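Local coordinates for assembly chaperone of ribosomal protein L4 (Acl4) (Chaetomium thermophilum, PDB 5TQB) that probably binds newly made ribosomal protein L4 and chaperones it until it is assembled into the large ribosomal subunit, at residues R114-S119 with A139-R144; A172-A177 with Q189-V194; G268-Y273 with G321-E326. One frame throughout, in Å; residues are numbered along the deposited sequence.

Contact 1 (R114-S119 with A139-R144); sequences RAQIQS and ADKRRR
K141 reaches across from its helix and meets both I117 and Q116. Its CB lies against the side of I117, 3.7 Å from CG1, and the two side chains slide past each other in opposite directions. At CG the lysine leaves the isoleucine and enters the range of Q116, with K141 CG 4.1 Å from Q116 OE1. The chain bends here, with CD turned back beside the CA (chi2 67°). CE then passes 3.5 Å from Q116 OE1. A second bend, at chi4, brings the ammonium tip into bonding range. K141 NZ donates to Q116 OE1 over 2.7 Å. The bond is not in line with a lone pair: the nitrogen sits above the amide plane, and the C=O...N angle is 136°. The glutamine chain is extended beyond CG, which carries its carbonyl out to the lysine. K141 NZ also forms a salt bridge with E79, so both an amide oxygen and a carboxylate hold it. That carboxylate probably stabilises its positive charge.

The two segments belong to helices 100-125 and 131-156, consecutive in the chain. They form an antiparallel helical hairpin, the kind of unit from which TPR-like solenoids are built. Here the segment axes approach to 9.5 Å at 158°. I117 is the buried residue of the four that touch. Its CD1 packs on the aliphatic part of R142, 3.9 Å from CG, and the side chains cross at about a right angle. I117 CG2 meets R142 further out, 4.0 Å from NE, at an oblique approach to the guanidinium. On the same hairpin, I117 also packs on L145 and R142 on M121.

Contact 2 (A172-A177 with Q189-V194); sequences ALITEA and QTVANV
I174 and V191 mark the closest backbone approach, with their CA atoms 6.1 Å apart. The segments run antiparallel at 156°, and their axes come within 10.0 Å. They lie on helices 166-180 and 185-197. These two follow each other in the chain and make a helical hairpin, as expected in a TPR-like alpha-solenoid.

The contact is apolar and buried, and I174 is its hub. One side chain from the first helix meets three residues from the second: T190, V191 and V194. Both gamma branches of I174 are placed by its first torsion. CG1 sits between the backbone N and the carbonyl carbon (chi1 61°), an uncommon position in a helix. CG2 is then anti to the carbonyl carbon and faces the partner helix. I174 CG2 touches V194 CG2 at 4.0 Å, and these two side chains reach toward each other tip to tip. The same I174 methyl is 4.0 Å from T190 CG2. T190 and V194 are one turn apart, so this methyl sits between two residues on successive turns of helix 185-197.

The methyl of T190 serves the contact while its hydroxyl is used within its own helix: T190 OG1 is hydrogen-bonded to the carbonyl of E186. T190 also packs on C150 of helix 131-156, and V191 on A207 of helix 201-212. At the branch point, V191 CG2 lies 4.0 Å from I174 CB.

Contact 3 (G268-Y273 with G321-E326); sequences GGYARY and GEHAKE
The C-terminal helices of the solenoid meet here: Y270 of helix 262-281 touches H323 of helix 318-333. These helices are not chain neighbours. Helix 291-313 comes between them in sequence and also packs on both, with S299 against Y273 and L307 against A324.

The contact is small, about 61 Å² in all, and rests on one pair of rings. In both residues CG is anti to the backbone N, which swings each ring out toward the other helix. The backbones keep their distance: the nearest CA atoms, those of Y270 and A324, are 8.2 Å apart. H323 presents the carbon between its two nitrogens. H323 CE1 is 3.8 Å from Y270 CE2 and 4.2 Å from Y270 CD2, so it comes in obliquely beside the CD2-CE2 bond. The ring centres are 5.7 Å apart and the planes lie obliquely, at 51°.

H323 ND1 is hydrogen-bonded to the hydroxyl of Y266, one turn before Y270, and this probably fixes the imidazole's rotation. The hydroxyl of Y273 is hydrogen-bonded to S330 of helix 318-333, while its ring stacks on W296 of helix 291-313.

The guanidinium of R272 folds back on its own helix. R272 NH2 donates to G268 O over 2.9 Å, at an N-H...O angle of 163°. The backbone N of R272 reaches the same oxygen from the opposite face of the carbonyl plane.

In the fold
From the N terminus the contacts follow one another in series; none nests in or crosses another. Contact 1 closes the turn between helices 100-125 and 131-156. The chain then enters helix 166-180, and contact 2 closes the short turn into helix 185-197. Each of these two joins the helices of a consecutive hairpin. The hairpins are neighbours: R114 NH1 of contact 1 forms a salt bridge with E176 OE2 of contact 2. Contact 3 closes a longer excursion of 47 residues. It ties helix 262-281 to the last helix, 318-333, past helix 291-313. Its centre lies about 41 Å from that of contact 1, on the opposite side of the chain's centre.

Contact 1 (R114-S119 with A139-R144)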
ATOM      1  N   ARG B 114      10.279  12.918  20.191  1.00 65.98           N
ATOM      2  CA  ARG B 114      10.857  12.370  21.416  1.00 68.50           C
ATOM      3  C   ARG B 114      10.274  13.013  22.671  1.00 70.07           C
ATOM      4  O   ARG B 114      10.072  12.337  23.683  1.00 70.57           O
ATOM      5  CB  ARG B 114      12.377  12.521  21.415  1.00 71.47           C
ATOM      6  CG  ARG B 114      13.107  11.237  21.085  1.00 74.09           C
ATOM      7  CD  ARG B 114      14.597  11.413  21.234  1.00 77.18           C
ATOM      8  NE  ARG B 114      15.156  12.266  20.188  1.00 76.56           N
ATOM      9  CZ  ARG B 114      15.837  11.830  19.133  1.00 72.46           C
ATOM     10  NH1 ARG B 114      16.066  10.533  18.958  1.00 71.47           N
ATOM     11  NH2 ARG B 114      16.299  12.702  18.248  1.00 71.72           N
ATOM     12  N   ALA B 115      10.003  14.314  22.602  1.00 69.80           N
ATOM     13  CA  ALA B 115       9.404  15.037  23.722  1.00 70.04           C
ATOM     14  C   ALA B 115       7.963  14.584  23.957  1.00 70.96           C
ATOM     15  O   ALA B 115       7.539  14.408  25.096  1.00 70.54           O
ATOM     16  CB  ALA B 115       9.454  16.533  23.471  1.00 68.78           C
ATOM     17  N   GLN B 116       7.218  14.392  22.873  1.00 73.55           N
ATOM     18  CA  GLN B 116       5.838  13.920  22.958  1.00 73.56           C
ATOM     19  C   GLN B 116       5.775  12.511  23.542  1.00 73.96           C
ATOM     20  O   GLN B 116       4.933  12.219  24.393  1.00 76.88           O
ATOM     21  CB  GLN B 116       5.188  13.939  21.578  1.00 72.01           C
ATOM     22  CG  GLN B 116       4.930  15.330  21.040  1.00 73.21           C
ATOM     23  CD  GLN B 116       4.370  15.306  19.636  1.00 77.39           C
ATOM     24  OE1 GLN B 116       4.517  14.321  18.912  1.00 78.93           O
ATOM     25  NE2 GLN B 116       3.720  16.392  19.243  1.00 80.53           N
ATOM     26  N   ILE B 117       6.670  11.643  23.075  1.00 71.84           N
ATOM     27  CA  ILE B 117       6.813  10.298  23.624  1.00 71.59           C
ATOM     28  C   ILE B 117       7.048  10.359  25.127  1.00 73.95           C
ATOM     29  O   ILE B 117       6.389   9.661  25.894  1.00 74.00           O
ATOM     30  CB  ILE B 117       7.991   9.548  22.965  1.00 69.30           C
ATOM     31  CG1 ILE B 117       7.648   9.204  21.516  1.00 68.76           C
ATOM     32  CG2 ILE B 117       8.314   8.258  23.718  1.00 68.51           C
ATOM     33  CD1 ILE B 117       8.829   8.772  20.686  1.00 66.70           C
ATOM     34  N   GLN B 118       7.999  11.191  25.538  1.00 79.05           N
ATOM     35  CA  GLN B 118       8.347  11.331  26.951  1.00 84.77           C
ATOM     36  C   GLN B 118       7.181  11.894  27.766  1.00 84.11           C
ATOM     37  O   GLN B 118       7.004  11.542  28.932  1.00 81.87           O
ATOM     38  CB  GLN B 118       9.582  12.226  27.111  1.00 87.25           C
ATOM     39  CG  GLN B 118      10.038  12.424  28.558  1.00 92.73           C
ATOM     40  CD  GLN B 118      10.486  11.130  29.223  1.00 96.54           C
ATOM     41  OE1 GLN B 118      11.255  10.355  28.650  1.00 97.24           O
ATOM     42  NE2 GLN B 118      10.007  10.895  30.439  1.00 98.49           N
ATOM     43  N   SER B 119       6.391  12.766  27.148  1.00 85.27           N
ATOM     44  CA  SER B 119       5.233  13.354  27.810  1.00 87.01           C
ATOM     45  C   SER B 119       4.121  12.324  28.000  1.00 87.55           C
ATOM     46  O   SER B 119       3.466  12.298  29.040  1.00 89.95           O
ATOM     47  CB  SER B 119       4.712  14.546  27.008  1.00 87.97           C
ATOM     48  OG  SER B 119       3.455  14.978  27.496  1.00 90.24           O
ATOM     49  N   ALA B 139       3.120   3.945  21.111  1.00 72.15           N
ATOM     50  CA  ALA B 139       3.562   3.041  20.058  1.00 72.68           C
ATOM     51  C   ALA B 139       3.580   3.756  18.711  1.00 73.98           C
ATOM     52  O   ALA B 139       4.578   3.707  17.987  1.00 75.87           O
ATOM     53  CB  ALA B 139       2.658   1.824  20.003  1.00 72.45           C
ATOM     54  N   ASP B 140       2.475   4.425  18.389  1.00 73.40           N
ATOM     55  CA  ASP B 140       2.360   5.196  17.157  1.00 72.14           C
ATOM     56  C   ASP B 140       3.491   6.202  17.044  1.00 66.03           C
ATOM     57  O   ASP B 140       4.129   6.318  16.003  1.00 63.54           O
ATOM     58  CB  ASP B 140       1.024   5.942  17.116  1.00 80.32           C
ATOM     59  CG  ASP B 140      -0.133   5.056  16.696  1.00 90.01           C
ATOM     60  OD1 ASP B 140       0.027   4.287  15.723  1.00 92.15           O
ATOM     61  OD2 ASP B 140      -1.205   5.135  17.337  1.00 94.91           O
ATOM     62  N   LYS B 141       3.728   6.933  18.128  1.00 65.74           N
ATOM     63  CA  LYS B 141       4.748   7.972  18.139  1.00 65.39           C
ATOM     64  C   LYS B 141       6.160   7.400  17.974  1.00 62.39           C
ATOM     65  O   LYS B 141       6.979   7.969  17.257  1.00 60.22           O
ATOM     66  CB  LYS B 141       4.672   8.785  19.431  1.00 67.33           C
ATOM     67  CG  LYS B 141       4.186  10.207  19.237  1.00 71.00           C
ATOM     68  CD  LYS B 141       2.738  10.241  18.795  1.00 74.61           C
ATOM     69  CE  LYS B 141       2.197  11.662  18.765  1.00 75.99           C
ATOM     70  NZ  LYS B 141       2.904  12.517  17.773  1.00 75.53           N
ATOM     71  N   ARG B 142       6.442   6.288  18.649  1.00 61.77           N
ATOM     72  CA  ARG B 142       7.752   5.649  18.562  1.00 64.91           C
ATOM     73  C   ARG B 142       8.014   5.120  17.155  1.00 64.82           C
ATOM     74  O   ARG B 142       9.154   5.120  16.683  1.00 63.62           O
ATOM     75  CB  ARG B 142       7.865   4.507  19.575  1.00 66.36           C
ATOM     76  CG  ARG B 142       8.155   4.968  20.992  1.00 69.38           C
ATOM     77  CD  ARG B 142       8.151   3.808  21.977  1.00 70.61           C
ATOM     78  NE  ARG B 142       8.553   4.236  23.314  1.00 72.11           N
ATOM     79  CZ  ARG B 142       8.307   3.553  24.428  1.00 76.11           C
ATOM     80  NH1 ARG B 142       7.650   2.402  24.383  1.00 78.52           N
ATOM     81  NH2 ARG B 142       8.715   4.027  25.596  1.00 77.52           N
ATOM     82  N   ARG B 143       6.955   4.671  16.489  1.00 63.75           N
ATOM     83  CA  ARG B 143       7.080   4.163  15.129  1.00 64.21           C
ATOM     84  C   ARG B 143       7.370   5.293  14.149  1.00 62.59           C
ATOM     85  O   ARG B 143       8.192   5.133  13.248  1.00 62.74           O
ATOM     86  CB  ARG B 143       5.825   3.398  14.721  1.00 65.80           C
ATOM     87  CG  ARG B 143       5.705   2.066  15.422  1.00 70.02           C
ATOM     88  CD  ARG B 143       4.317   1.485  15.292  1.00 72.50           C
ATOM     89  NE  ARG B 143       4.180   0.265  16.079  1.00 77.02           N
ATOM     90  CZ  ARG B 143       3.036  -0.378  16.265  1.00 78.70           C
ATOM     91  NH1 ARG B 143       1.919   0.086  15.723  1.00 76.36           N
ATOM     92  NH2 ARG B 143       3.010  -1.483  16.995  1.00 82.55           N
ATOM     93  N   ARG B 144       6.712   6.436  14.334  1.00 58.38           N
ATOM     94  CA  ARG B 144       6.976   7.604  13.496  1.00 58.38           C
ATOM     95  C   ARG B 144       8.413   8.071  13.699  1.00 56.67           C
ATOM     96  O   ARG B 144       9.080   8.500  12.751  1.00 52.02           O
ATOM     97  CB  ARG B 144       6.014   8.754  13.825  1.00 61.43           C
ATOM     98  CG  ARG B 144       4.537   8.488  13.513  1.00 62.83           C
ATOM     99  CD  ARG B 144       4.266   8.233  12.028  1.00 62.33           C
ATOM    100  NE  ARG B 144       4.392   6.818  11.677  1.00 62.21           N
ATOM    101  CZ  ARG B 144       3.527   5.870  12.032  1.00 64.24           C
ATOM    102  NH1 ARG B 144       2.457   6.166  12.769  1.00 64.52           N
ATOM    103  NH2 ARG B 144       3.737   4.613  11.659  1.00 62.40           N
TER

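Contact 2 (A172-A177 with Q189-V194)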
ATOM      1  N   ALA B 172      24.341   4.375  14.596  1.00 76.26           N
ATOM      2  CA  ALA B 172      23.736   4.936  15.801  1.00 75.43           C
ATOM      3  C   ALA B 172      22.229   5.053  15.622  1.00 75.49           C
ATOM      4  O   ALA B 172      21.459   4.865  16.567  1.00 75.62           O
ATOM      5  CB  ALA B 172      24.339   6.296  16.111  1.00 74.43           C
ATOM      6  N   LEU B 173      21.811   5.356  14.400  1.00 73.42           N
ATOM      7  CA  LEU B 173      20.399   5.511  14.097  1.00 69.74           C
ATOM      8  C   LEU B 173      19.656   4.180  14.190  1.00 67.23           C
ATOM      9  O   LEU B 173      18.574   4.115  14.775  1.00 63.54           O
ATOM     10  CB  LEU B 173      20.223   6.139  12.713  1.00 70.17           C
ATOM     11  CG  LEU B 173      20.593   7.624  12.660  1.00 69.67           C
ATOM     12  CD1 LEU B 173      20.917   8.064  11.243  1.00 69.03           C
ATOM     13  CD2 LEU B 173      19.458   8.460  13.230  1.00 68.41           C
ATOM     14  N   ILE B 174      20.237   3.118  13.637  1.00 69.54           N
ATOM     15  CA  ILE B 174      19.549   1.827  13.602  1.00 69.27           C
ATOM     16  C   ILE B 174      19.562   1.124  14.963  1.00 69.83           C
ATOM     17  O   ILE B 174      18.696   0.296  15.239  1.00 70.00           O
ATOM     18  CB  ILE B 174      20.108   0.877  12.505  1.00 70.18           C
ATOM     19  CG1 ILE B 174      21.588   0.567  12.746  1.00 73.25           C
ATOM     20  CG2 ILE B 174      19.897   1.485  11.121  1.00 65.02           C
ATOM     21  CD1 ILE B 174      22.151  -0.520  11.838  1.00 75.41           C
ATOM     22  N   THR B 175      20.533   1.449  15.813  1.00 72.91           N
ATOM     23  CA  THR B 175      20.544   0.911  17.174  1.00 73.20           C
ATOM     24  C   THR B 175      19.395   1.514  17.985  1.00 71.97           C
ATOM     25  O   THR B 175      18.669   0.795  18.675  1.00 73.06           O
ATOM     26  CB  THR B 175      21.892   1.148  17.910  1.00 87.61           C
ATOM     27  OG1 THR B 175      22.302   2.514  17.763  1.00 89.57           O
ATOM     28  CG2 THR B 175      22.977   0.226  17.366  1.00 86.49           C
ATOM     29  N   GLU B 176      19.223   2.831  17.890  1.00 68.21           N
ATOM     30  CA  GLU B 176      18.116   3.502  18.561  1.00 73.26           C
ATOM     31  C   GLU B 176      16.758   3.060  18.000  1.00 73.21           C
ATOM     32  O   GLU B 176      15.805   2.874  18.752  1.00 73.67           O
ATOM     33  CB  GLU B 176      18.256   5.024  18.453  1.00 79.26           C
ATOM     34  CG  GLU B 176      17.067   5.794  19.042  1.00 85.53           C
ATOM     35  CD  GLU B 176      17.228   7.305  18.971  1.00 89.65           C
ATOM     36  OE1 GLU B 176      18.357   7.780  18.719  1.00 93.59           O
ATOM     37  OE2 GLU B 176      16.220   8.020  19.171  1.00 87.61           O
ATOM     38  N   ALA B 177      16.673   2.890  16.683  1.00 69.76           N
ATOM     39  CA  ALA B 177      15.410   2.533  16.041  1.00 65.98           C
ATOM     40  C   ALA B 177      14.954   1.120  16.412  1.00 70.03           C
ATOM     41  O   ALA B 177      13.763   0.884  16.619  1.00 68.83           O
ATOM     42  CB  ALA B 177      15.528   2.674  14.537  1.00 63.21           C
ATOM     43  N   GLN B 189      14.136  -3.606   8.169  1.00 66.26           N
ATOM     44  CA  GLN B 189      14.363  -3.357   6.759  1.00 65.11           C
ATOM     45  C   GLN B 189      15.572  -2.435   6.608  1.00 63.68           C
ATOM     46  O   GLN B 189      16.441  -2.651   5.755  1.00 60.07           O
ATOM     47  CB  GLN B 189      13.119  -2.707   6.170  1.00 63.49           C
ATOM     48  CG  GLN B 189      13.018  -2.789   4.677  1.00 65.67           C
ATOM     49  CD  GLN B 189      11.596  -2.600   4.197  1.00 63.11           C
ATOM     50  OE1 GLN B 189      10.694  -3.354   4.569  1.00 63.16           O
ATOM     51  NE2 GLN B 189      11.387  -1.584   3.371  1.00 63.93           N
ATOM     52  N   THR B 190      15.627  -1.418   7.461  1.00 60.78           N
ATOM     53  CA  THR B 190      16.674  -0.409   7.392  1.00 59.35           C
ATOM     54  C   THR B 190      17.985  -0.958   7.936  1.00 61.55           C
ATOM     55  O   THR B 190      19.059  -0.561   7.488  1.00 62.45           O
ATOM     56  CB  THR B 190      16.265   0.866   8.157  1.00 54.96           C
ATOM     57  OG1 THR B 190      15.048   1.371   7.601  1.00 56.50           O
ATOM     58  CG2 THR B 190      17.331   1.949   8.057  1.00 54.01           C
ATOM     59  N   VAL B 191      17.893  -1.867   8.900  1.00 62.21           N
ATOM     60  CA  VAL B 191      19.072  -2.545   9.413  1.00 64.11           C
ATOM     61  C   VAL B 191      19.708  -3.326   8.265  1.00 66.99           C
ATOM     62  O   VAL B 191      20.924  -3.305   8.084  1.00 69.52           O
ATOM     63  CB  VAL B 191      18.713  -3.478  10.598  1.00 63.58           C
ATOM     64  CG1 VAL B 191      19.834  -4.478  10.885  1.00 63.32           C
ATOM     65  CG2 VAL B 191      18.416  -2.663  11.848  1.00 63.88           C
ATOM     66  N   ALA B 192      18.876  -3.996   7.474  1.00 67.01           N
ATOM     67  CA  ALA B 192      19.362  -4.787   6.349  1.00 69.00           C
ATOM     68  C   ALA B 192      20.035  -3.897   5.309  1.00 68.12           C
ATOM     69  O   ALA B 192      21.086  -4.247   4.766  1.00 66.86           O
ATOM     70  CB  ALA B 192      18.220  -5.561   5.719  1.00 68.78           C
ATOM     71  N   ASN B 193      19.417  -2.748   5.044  1.00 65.41           N
ATOM     72  CA  ASN B 193      19.940  -1.782   4.088  1.00 64.07           C
ATOM     73  C   ASN B 193      21.382  -1.450   4.422  1.00 66.66           C
ATOM     74  O   ASN B 193      22.260  -1.534   3.564  1.00 68.04           O
ATOM     75  CB  ASN B 193      19.099  -0.507   4.113  1.00 65.15           C
ATOM     76  CG  ASN B 193      18.932   0.114   2.739  1.00 66.11           C
ATOM     77  OD1 ASN B 193      19.793  -0.023   1.872  1.00 68.61           O
ATOM     78  ND2 ASN B 193      17.812   0.796   2.533  1.00 64.80           N
ATOM     79  N   VAL B 194      21.620  -1.099   5.682  1.00 67.98           N
ATOM     80  CA  VAL B 194      22.966  -0.797   6.173  1.00 70.60           C
ATOM     81  C   VAL B 194      23.906  -1.991   6.007  1.00 70.55           C
ATOM     82  O   VAL B 194      24.993  -1.858   5.448  1.00 74.08           O
ATOM     83  CB  VAL B 194      22.934  -0.378   7.665  1.00 65.22           C
ATOM     84  CG1 VAL B 194      24.345  -0.190   8.218  1.00 66.11           C
ATOM     85  CG2 VAL B 194      22.122   0.902   7.842  1.00 61.30           C
TER

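Contact 3 (G268-Y273 with G321-E326)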
ATOM      1  N   GLY B 268       9.124  -7.376 -10.312  1.00 57.80           N
ATOM      2  CA  GLY B 268       8.618  -8.738 -10.301  1.00 54.81           C
ATOM      3  C   GLY B 268       9.172  -9.530 -11.468  1.00 56.16           C
ATOM      4  O   GLY B 268       9.520 -10.705 -11.335  1.00 58.87           O
ATOM      5  N   GLY B 269       9.256  -8.881 -12.623  1.00 56.33           N
ATOM      6  CA  GLY B 269       9.837  -9.500 -13.797  1.00 62.86           C
ATOM      7  C   GLY B 269      11.315  -9.786 -13.611  1.00 62.74           C
ATOM      8  O   GLY B 269      11.807 -10.846 -14.004  1.00 61.50           O
ATOM      9  N   TYR B 270      12.023  -8.837 -13.009  1.00 63.36           N
ATOM     10  CA  TYR B 270      13.455  -8.988 -12.796  1.00 64.69           C
ATOM     11  C   TYR B 270      13.726 -10.047 -11.739  1.00 63.96           C
ATOM     12  O   TYR B 270      14.644 -10.859 -11.884  1.00 58.23           O
ATOM     13  CB  TYR B 270      14.091  -7.661 -12.383  1.00 62.95           C
ATOM     14  CG  TYR B 270      15.603  -7.707 -12.391  1.00 68.11           C
ATOM     15  CD1 TYR B 270      16.330  -7.567 -11.216  1.00 69.37           C
ATOM     16  CD2 TYR B 270      16.305  -7.910 -13.577  1.00 68.53           C
ATOM     17  CE1 TYR B 270      17.711  -7.617 -11.222  1.00 72.23           C
ATOM     18  CE2 TYR B 270      17.682  -7.957 -13.594  1.00 70.47           C
ATOM     19  CZ  TYR B 270      18.382  -7.809 -12.414  1.00 73.07           C
ATOM     20  OH  TYR B 270      19.756  -7.858 -12.423  1.00 73.20           O
ATOM     21  N   ALA B 271      12.923 -10.039 -10.678  1.00 63.92           N
ATOM     22  CA  ALA B 271      13.072 -11.027  -9.615  1.00 64.50           C
ATOM     23  C   ALA B 271      12.888 -12.434 -10.176  1.00 65.83           C
ATOM     24  O   ALA B 271      13.549 -13.378  -9.745  1.00 68.21           O
ATOM     25  CB  ALA B 271      12.075 -10.768  -8.501  1.00 60.71           C
ATOM     26  N   ARG B 272      11.992 -12.562 -11.146  1.00 64.71           N
ATOM     27  CA  ARG B 272      11.684 -13.856 -11.728  1.00 66.82           C
ATOM     28  C   ARG B 272      12.756 -14.244 -12.743  1.00 67.05           C
ATOM     29  O   ARG B 272      13.058 -15.427 -12.920  1.00 69.40           O
ATOM     30  CB  ARG B 272      10.283 -13.821 -12.357  1.00 68.40           C
ATOM     31  CG  ARG B 272       9.165 -13.838 -11.313  1.00 64.91           C
ATOM     32  CD  ARG B 272       7.803 -13.483 -11.894  1.00 66.60           C
ATOM     33  NE  ARG B 272       6.748 -13.623 -10.891  1.00 66.62           N
ATOM     34  CZ  ARG B 272       6.544 -12.774  -9.886  1.00 68.49           C
ATOM     35  NH1 ARG B 272       5.562 -12.995  -9.023  1.00 72.28           N
ATOM     36  NH2 ARG B 272       7.314 -11.704  -9.732  1.00 67.82           N
ATOM     37  N   TYR B 273      13.350 -13.241 -13.383  1.00 67.44           N
ATOM     38  CA  TYR B 273      14.460 -13.466 -14.308  1.00 70.16           C
ATOM     39  C   TYR B 273      15.685 -13.970 -13.552  1.00 68.81           C
ATOM     40  O   TYR B 273      16.347 -14.919 -13.985  1.00 71.51           O
ATOM     41  CB  TYR B 273      14.802 -12.171 -15.052  1.00 72.30           C
ATOM     42  CG  TYR B 273      15.983 -12.289 -15.982  1.00 77.89           C
ATOM     43  CD1 TYR B 273      17.273 -12.068 -15.523  1.00 80.43           C
ATOM     44  CD2 TYR B 273      15.811 -12.614 -17.320  1.00 79.37           C
ATOM     45  CE1 TYR B 273      18.360 -12.174 -16.364  1.00 80.26           C
ATOM     46  CE2 TYR B 273      16.896 -12.722 -18.173  1.00 80.79           C
ATOM     47  CZ  TYR B 273      18.169 -12.500 -17.688  1.00 82.32           C
ATOM     48  OH  TYR B 273      19.257 -12.601 -18.531  1.00 85.64           O
ATOM     49  N   GLY B 321      12.785   1.331 -18.839  1.00 69.78           N
ATOM     50  CA  GLY B 321      12.077   0.887 -20.022  1.00 69.91           C
ATOM     51  C   GLY B 321      12.978   0.139 -20.984  1.00 70.58           C
ATOM     52  O   GLY B 321      12.578  -0.866 -21.568  1.00 67.99           O
ATOM     53  N   GLU B 322      14.201   0.621 -21.151  1.00 74.52           N
ATOM     54  CA  GLU B 322      15.130  -0.028 -22.067  1.00 80.16           C
ATOM     55  C   GLU B 322      15.656  -1.336 -21.491  1.00 76.42           C
ATOM     56  O   GLU B 322      15.919  -2.277 -22.232  1.00 80.88           O
ATOM     57  CB  GLU B 322      16.287   0.907 -22.425  1.00 87.54           C
ATOM     58  CG  GLU B 322      15.848   2.197 -23.121  1.00 95.56           C
ATOM     59  CD  GLU B 322      14.949   1.956 -24.329  1.00101.96           C
ATOM     60  OE1 GLU B 322      15.185   0.979 -25.073  1.00104.94           O
ATOM     61  OE2 GLU B 322      14.000   2.745 -24.532  1.00103.24           O
ATOM     62  N   HIS B 323      15.803  -1.406 -20.173  1.00 72.48           N
ATOM     63  CA  HIS B 323      16.307  -2.624 -19.551  1.00 70.90           C
ATOM     64  C   HIS B 323      15.291  -3.755 -19.646  1.00 72.82           C
ATOM     65  O   HIS B 323      15.657  -4.912 -19.858  1.00 77.33           O
ATOM     66  CB  HIS B 323      16.661  -2.388 -18.088  1.00 66.61           C
ATOM     67  CG  HIS B 323      17.433  -3.514 -17.473  1.00 67.90           C
ATOM     68  ND1 HIS B 323      17.269  -3.899 -16.161  1.00 66.66           N
ATOM     69  CD2 HIS B 323      18.380  -4.332 -17.992  1.00 66.29           C
ATOM     70  CE1 HIS B 323      18.082  -4.908 -15.896  1.00 66.89           C
ATOM     71  NE2 HIS B 323      18.765  -5.192 -16.992  1.00 65.46           N
ATOM     72  N   ALA B 324      14.018  -3.416 -19.478  1.00 70.98           N
ATOM     73  CA  ALA B 324      12.953  -4.399 -19.585  1.00 67.77           C
ATOM     74  C   ALA B 324      12.985  -5.019 -20.975  1.00 69.62           C
ATOM     75  O   ALA B 324      12.813  -6.229 -21.134  1.00 69.30           O
ATOM     76  CB  ALA B 324      11.604  -3.754 -19.303  1.00 63.71           C
ATOM     77  N   LYS B 325      13.233  -4.192 -21.985  1.00 72.20           N
ATOM     78  CA  LYS B 325      13.356  -4.691 -23.349  1.00 75.10           C
ATOM     79  C   LYS B 325      14.532  -5.661 -23.471  1.00 74.61           C
ATOM     80  O   LYS B 325      14.377  -6.746 -24.031  1.00 74.88           O
ATOM     81  CB  LYS B 325      13.506  -3.537 -24.340  1.00 78.63           C
ATOM     82  CG  LYS B 325      12.257  -2.676 -24.471  1.00 78.83           C
ATOM     83  CD  LYS B 325      12.484  -1.502 -25.408  1.00 84.51           C
ATOM     84  CE  LYS B 325      11.364  -0.480 -25.301  1.00 90.68           C
ATOM     85  NZ  LYS B 325      11.574   0.672 -26.222  1.00 95.54           N
ATOM     86  N   GLU B 326      15.695  -5.277 -22.939  1.00 77.03           N
ATOM     87  CA  GLU B 326      16.890  -6.128 -22.990  1.00 82.61           C
ATOM     88  C   GLU B 326      16.608  -7.493 -22.383  1.00 77.13           C
ATOM     89  O   GLU B 326      17.023  -8.518 -22.921  1.00 72.47           O
ATOM     90  CB  GLU B 326      18.053  -5.508 -22.212  1.00 89.92           C
ATOM     91  CG  GLU B 326      18.650  -4.242 -22.792  1.00 96.90           C
ATOM     92  CD  GLU B 326      19.811  -3.729 -21.950  1.00101.93           C
ATOM     93  OE1 GLU B 326      20.739  -4.522 -21.681  1.00104.90           O
ATOM     94  OE2 GLU B 326      19.792  -2.546 -21.544  1.00102.34           O
TER